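O-succinylhomoserine sulfhydrylase (Mycobacterium tuberculosis, PDB 3NDN) probably makes L-homocysteine from O-succinyl-L-homoserine and hydrogen sulfide, using pyridoxal 5'-phosphate, in methionine biosynthesis. Local coordinates at residues A45-G57 against H72-V85. Sequence-based numbering, arbitrary orientation.
Sequences AEAMYLTSGYVYG and HYVYSRYGNPTVSV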
loop_
_atom_site.group_PDB
_atom_site.type_symbol
_atom_site.label_atom_id
_atom_site.label_comp_id
_atom_site.label_asym_id
_atom_site.label_seq_id
_atom_site.Cartn_x
_atom_site.Cartn_y
_atom_site.Cartn_z
ATOM N N ALA A 45 -14.587 -7.033 1.582
ATOM C CA ALA A 45 -13.514 -6.450 2.397
ATOM C C ALA A 45 -13.505 -4.921 2.420
ATOM O O ALA A 45 -13.957 -4.260 1.462
ATOM C CB ALA A 45 -12.159 -6.996 1.929
ATOM N N GLU A 46 -12.983 -4.371 3.517
ATOM C CA GLU A 46 -12.988 -2.930 3.814
ATOM C C GLU A 46 -12.160 -2.056 2.839
ATOM O O GLU A 46 -10.986 -2.317 2.595
ATOM C CB GLU A 46 -12.573 -2.678 5.273
ATOM C CG GLU A 46 -13.522 -3.289 6.358
ATOM C CD GLU A 46 -13.294 -4.793 6.617
ATOM O OE1 GLU A 46 -12.604 -5.496 5.820
ATOM O OE2 GLU A 46 -13.822 -5.283 7.637
ATOM N N ALA A 47 -12.801 -1.034 2.274
ATOM C CA ALA A 47 -12.171 -0.142 1.294
ATOM C C ALA A 47 -11.190 0.874 1.905
ATOM O O ALA A 47 -11.359 1.300 3.059
ATOM C CB ALA A 47 -13.260 0.603 0.507
ATOM N N MET A 48 -10.185 1.274 1.118
ATOM C CA MET A 48 -9.164 2.268 1.555
ATOM C C MET A 48 -9.305 3.574 0.767
ATOM O O MET A 48 -9.065 3.585 -0.439
ATOM C CB MET A 48 -7.755 1.698 1.340
ATOM C CG MET A 48 -6.618 2.518 1.975
ATOM S SD MET A 48 -4.990 2.084 1.305
ATOM C CE MET A 48 -4.670 0.511 2.105
ATOM N N TYR A 49 -9.641 4.666 1.466
ATOM C CA TYR A 49 -9.863 5.978 0.850
ATOM C C TYR A 49 -8.661 6.911 1.036
ATOM O O TYR A 49 -8.641 7.762 1.940
ATOM C CB TYR A 49 -11.193 6.632 1.329
ATOM C CG TYR A 49 -12.452 5.848 0.931
ATOM C CD1 TYR A 49 -13.084 6.084 -0.296
ATOM C CD2 TYR A 49 -13.004 4.880 1.779
ATOM C CE1 TYR A 49 -14.220 5.348 -0.680
ATOM C CE2 TYR A 49 -14.143 4.137 1.406
ATOM C CZ TYR A 49 -14.753 4.399 0.174
ATOM O OH TYR A 49 -15.879 3.697 -0.240
ATOM N N LEU A 50 -7.670 6.746 0.159
ATOM C CA LEU A 50 -6.475 7.606 0.164
ATOM C C LEU A 50 -6.823 8.930 -0.511
ATOM O O LEU A 50 -6.579 9.119 -1.702
ATOM C CB LEU A 50 -5.276 6.927 -0.524
ATOM C CG LEU A 50 -4.755 5.628 0.115
ATOM C CD1 LEU A 50 -3.549 5.037 -0.627
ATOM C CD2 LEU A 50 -4.420 5.859 1.588
ATOM N N THR A 51 -7.396 9.838 0.284
ATOM C CA THR A 51 -7.737 11.184 -0.149
ATOM C C THR A 51 -7.522 12.123 1.045
ATOM O O THR A 51 -7.812 11.747 2.210
ATOM C CB THR A 51 -9.202 11.278 -0.664
ATOM O OG1 THR A 51 -9.381 12.509 -1.369
ATOM C CG2 THR A 51 -10.235 11.201 0.502
ATOM N N SER A 52 -7.002 13.321 0.774
ATOM C CA SER A 52 -6.956 14.357 1.814
ATOM C C SER A 52 -8.231 15.225 1.861
ATOM O O SER A 52 -8.638 15.662 2.951
ATOM C CB SER A 52 -5.690 15.233 1.685
ATOM O OG SER A 52 -5.613 15.861 0.404
ATOM N N GLY A 53 -8.843 15.469 0.693
ATOM C CA GLY A 53 -10.036 16.341 0.556
ATOM C C GLY A 53 -11.267 15.645 -0.005
ATOM O O GLY A 53 -11.189 14.467 -0.388
ATOM N N TYR A 54 -12.394 16.385 -0.077
ATOM C CA TYR A 54 -13.699 15.887 -0.551
ATOM C C TYR A 54 -14.349 16.964 -1.453
ATOM O O TYR A 54 -13.948 18.136 -1.421
ATOM C CB TYR A 54 -14.628 15.492 0.635
ATOM C CG TYR A 54 -13.921 14.500 1.561
ATOM C CD1 TYR A 54 -14.084 13.118 1.394
ATOM C CD2 TYR A 54 -13.017 14.947 2.519
ATOM C CE1 TYR A 54 -13.361 12.198 2.196
ATOM C CE2 TYR A 54 -12.284 14.039 3.319
ATOM C CZ TYR A 54 -12.484 12.663 3.155
ATOM O OH TYR A 54 -11.767 11.762 3.939
ATOM N N VAL A 55 -15.316 16.559 -2.264
ATOM C CA VAL A 55 -16.036 17.493 -3.147
ATOM C C VAL A 55 -17.515 17.628 -2.739
ATOM O O VAL A 55 -18.044 16.772 -2.005
ATOM C CB VAL A 55 -15.898 17.077 -4.646
ATOM C CG1 VAL A 55 -14.421 17.057 -5.064
ATOM C CG2 VAL A 55 -16.564 15.704 -4.916
ATOM N N TYR A 56 -18.190 18.682 -3.216
ATOM C CA TYR A 56 -19.592 18.939 -2.856
ATOM C C TYR A 56 -20.438 19.188 -4.109
ATOM O O TYR A 56 -19.950 19.766 -5.080
ATOM C CB TYR A 56 -19.705 20.152 -1.903
ATOM C CG TYR A 56 -18.682 20.150 -0.789
ATOM C CD1 TYR A 56 -18.849 19.333 0.337
ATOM C CD2 TYR A 56 -17.527 20.933 -0.869
ATOM C CE1 TYR A 56 -17.907 19.294 1.352
ATOM C CE2 TYR A 56 -16.568 20.904 0.153
ATOM C CZ TYR A 56 -16.767 20.090 1.262
ATOM O OH TYR A 56 -15.824 20.032 2.280
ATOM N N GLY A 57 -21.691 18.727 -4.082
ATOM C CA GLY A 57 -22.635 18.905 -5.197
ATOM C C GLY A 57 -23.035 20.341 -5.521
ATOM O O GLY A 57 -23.425 20.637 -6.655
ATOM N N HIS A 72 -21.348 15.101 6.133
ATOM C CA HIS A 72 -20.429 15.025 4.978
ATOM C C HIS A 72 -18.972 15.204 5.438
ATOM O O HIS A 72 -18.686 16.042 6.302
ATOM C CB HIS A 72 -20.811 16.154 4.001
ATOM C CG HIS A 72 -20.309 15.978 2.596
ATOM N ND1 HIS A 72 -18.968 15.935 2.278
ATOM C CD2 HIS A 72 -20.976 15.920 1.413
ATOM C CE1 HIS A 72 -18.831 15.811 0.967
ATOM N NE2 HIS A 72 -20.035 15.803 0.419
ATOM N N TYR A 73 -18.048 14.424 4.876
ATOM C CA TYR A 73 -16.632 14.560 5.244
ATOM C C TYR A 73 -16.045 15.871 4.705
ATOM O O TYR A 73 -16.535 16.395 3.694
ATOM C CB TYR A 73 -15.820 13.343 4.776
ATOM C CG TYR A 73 -16.015 12.120 5.654
ATOM C CD1 TYR A 73 -15.253 11.946 6.819
ATOM C CD2 TYR A 73 -16.971 11.130 5.323
ATOM C CE1 TYR A 73 -15.429 10.832 7.638
ATOM C CE2 TYR A 73 -17.157 10.000 6.144
ATOM C CZ TYR A 73 -16.378 9.854 7.290
ATOM O OH TYR A 73 -16.531 8.764 8.122
ATOM N N VAL A 74 -15.007 16.401 5.366
ATOM C CA VAL A 74 -14.450 17.732 4.997
ATOM C C VAL A 74 -12.938 17.725 4.731
ATOM O O VAL A 74 -12.482 18.280 3.730
ATOM C CB VAL A 74 -14.797 18.829 6.074
ATOM C CG1 VAL A 74 -14.076 20.147 5.796
ATOM C CG2 VAL A 74 -16.298 19.057 6.139
ATOM N N TYR A 75 -12.156 17.112 5.619
ATOM C CA TYR A 75 -10.705 17.075 5.457
ATOM C C TYR A 75 -10.133 15.964 6.332
ATOM O O TYR A 75 -10.509 15.835 7.502
ATOM C CB TYR A 75 -10.075 18.428 5.846
ATOM C CG TYR A 75 -8.636 18.619 5.387
ATOM C CD1 TYR A 75 -7.586 18.655 6.312
ATOM C CD2 TYR A 75 -8.327 18.780 4.030
ATOM C CE1 TYR A 75 -6.246 18.841 5.899
ATOM C CE2 TYR A 75 -6.993 18.970 3.599
ATOM C CZ TYR A 75 -5.962 18.993 4.537
ATOM O OH TYR A 75 -4.658 19.177 4.122
ATOM N N SER A 76 -9.229 15.179 5.757
ATOM C CA SER A 76 -8.709 13.967 6.402
ATOM C C SER A 76 -7.867 14.145 7.663
ATOM O O SER A 76 -7.721 13.179 8.433
ATOM C CB SER A 76 -7.988 13.071 5.384
ATOM O OG SER A 76 -8.924 12.443 4.521
ATOM N N ARG A 77 -7.324 15.350 7.905
ATOM C CA ARG A 77 -6.624 15.597 9.169
ATOM C C ARG A 77 -7.520 15.301 10.373
ATOM O O ARG A 77 -7.022 14.855 11.413
ATOM C CB ARG A 77 -6.050 17.030 9.283
ATOM C CG ARG A 77 -4.824 17.132 10.217
ATOM C CD ARG A 77 -4.422 18.584 10.604
ATOM N NE ARG A 77 -4.366 19.497 9.454
ATOM C CZ ARG A 77 -5.281 20.427 9.189
ATOM N NH1 ARG A 77 -5.144 21.205 8.115
ATOM N NH2 ARG A 77 -6.325 20.592 10.000
ATOM N N TYR A 78 -8.823 15.524 10.252
ATOM C CA TYR A 78 -9.704 15.205 11.383
ATOM C C TYR A 78 -10.917 14.309 11.131
ATOM O O TYR A 78 -11.688 14.062 12.052
ATOM C CB TYR A 78 -10.143 16.462 12.119
ATOM C CG TYR A 78 -10.719 17.524 11.222
ATOM C CD1 TYR A 78 -9.899 18.527 10.690
ATOM C CD2 TYR A 78 -12.077 17.561 10.929
ATOM C CE1 TYR A 78 -10.416 19.516 9.886
ATOM C CE2 TYR A 78 -12.609 18.565 10.114
ATOM C CZ TYR A 78 -11.767 19.535 9.602
ATOM O OH TYR A 78 -12.259 20.535 8.785
ATOM N N GLY A 79 -11.076 13.815 9.913
ATOM C CA GLY A 79 -12.088 12.775 9.634
ATOM C C GLY A 79 -11.896 12.156 8.258
ATOM O O GLY A 79 -11.725 12.880 7.279
ATOM N N ASN A 80 -11.948 10.824 8.192
ATOM C CA ASN A 80 -11.770 10.038 6.946
ATOM C C ASN A 80 -12.595 8.723 7.047
ATOM O O ASN A 80 -12.646 8.111 8.122
ATOM C CB ASN A 80 -10.265 9.769 6.724
ATOM C CG ASN A 80 -9.985 8.748 5.600
ATOM O OD1 ASN A 80 -10.138 7.544 5.796
ATOM N ND2 ASN A 80 -9.540 9.241 4.426
ATOM N N PRO A 81 -13.236 8.274 5.948
ATOM C CA PRO A 81 -14.088 7.065 6.093
ATOM C C PRO A 81 -13.387 5.753 6.534
ATOM O O PRO A 81 -13.979 4.979 7.301
ATOM C CB PRO A 81 -14.747 6.916 4.722
ATOM C CG PRO A 81 -14.048 7.884 3.807
ATOM C CD PRO A 81 -13.481 8.964 4.666
ATOM N N THR A 82 -12.170 5.497 6.044
ATOM C CA THR A 82 -11.377 4.336 6.503
ATOM C C THR A 82 -10.938 4.476 7.978
ATOM O O THR A 82 -11.023 3.514 8.771
ATOM C CB THR A 82 -10.162 4.100 5.556
ATOM O OG1 THR A 82 -10.628 3.993 4.209
ATOM C CG2 THR A 82 -9.374 2.851 5.922
ATOM N N VAL A 83 -10.434 5.661 8.349
ATOM C CA VAL A 83 -10.134 5.947 9.744
ATOM C C VAL A 83 -11.365 5.737 10.666
ATOM O O VAL A 83 -11.227 5.210 11.772
ATOM C CB VAL A 83 -9.483 7.365 9.919
ATOM C CG1 VAL A 83 -9.252 7.689 11.412
ATOM C CG2 VAL A 83 -8.150 7.422 9.178
ATOM N N SER A 84 -12.560 6.136 10.212
ATOM C CA SER A 84 -13.790 5.928 11.003
ATOM C C SER A 84 -14.106 4.447 11.296
ATOM O O SER A 84 -14.642 4.131 12.366
ATOM C CB SER A 84 -15.011 6.580 10.311
ATOM O OG SER A 84 -14.912 7.993 10.337
ATOM N N VAL A 85 -13.798 3.552 10.346
ATOM C CA VAL A 85 -14.032 2.119 10.528
ATOM C C VAL A 85 -13.089 1.569 11.627
ATOM O O VAL A 85 -13.542 0.814 12.491
ATOM C CB VAL A 85 -13.858 1.310 9.190
ATOM C CG1 VAL A 85 -13.986 -0.201 9.421
ATOM C CG2 VAL A 85 -14.876 1.780 8.113
HETATM O O HOH W 1 -11.406 19.183 1.467
#
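A47 O accepts a hydrogen bond from T82 OG1 (3.0 Å), which itself accepts from Y49 N, so one threonine in helix 81-94 ties down both backbone groups flanking M48. OG1, anti to its own carbonyl carbon (chi1 -54°), suits this place because a hydroxyl can both donate and accept. Y49 meets OG1 at its ring edge and P81 CG with CD2, while Y49 O, in the amide plane of N80, takes a near-straight bond from N80 ND2 (3.0 Å). N80 is the N-cap, its OD1 accepting from V83 N. S76 OG donates to T51 O (2.7 Å) and S76 N to S52 O, successive carbonyls that serine's short side chain can serve. Y73 CB sits over the centre of one Y54 ring face (CH-pi, 3.6 Å to the centroid), and Y54 OH lies 3.0 Å from S76 OG; tyrosine gives an apolar face and a polar end. Y56 CD1 lies over one H72 ring face, toward its rim, the rings oblique; hydrogen bonds of ND1 to Y73 O and NE2 to E42 of the second subunit fix H72. Flanking S76, Y75 OH and R77 NE hydrogen-bond the pyridoxal phosphate-lysine of the third subunit, building an intersubunit active site, as in other trans-sulfuration enzymes.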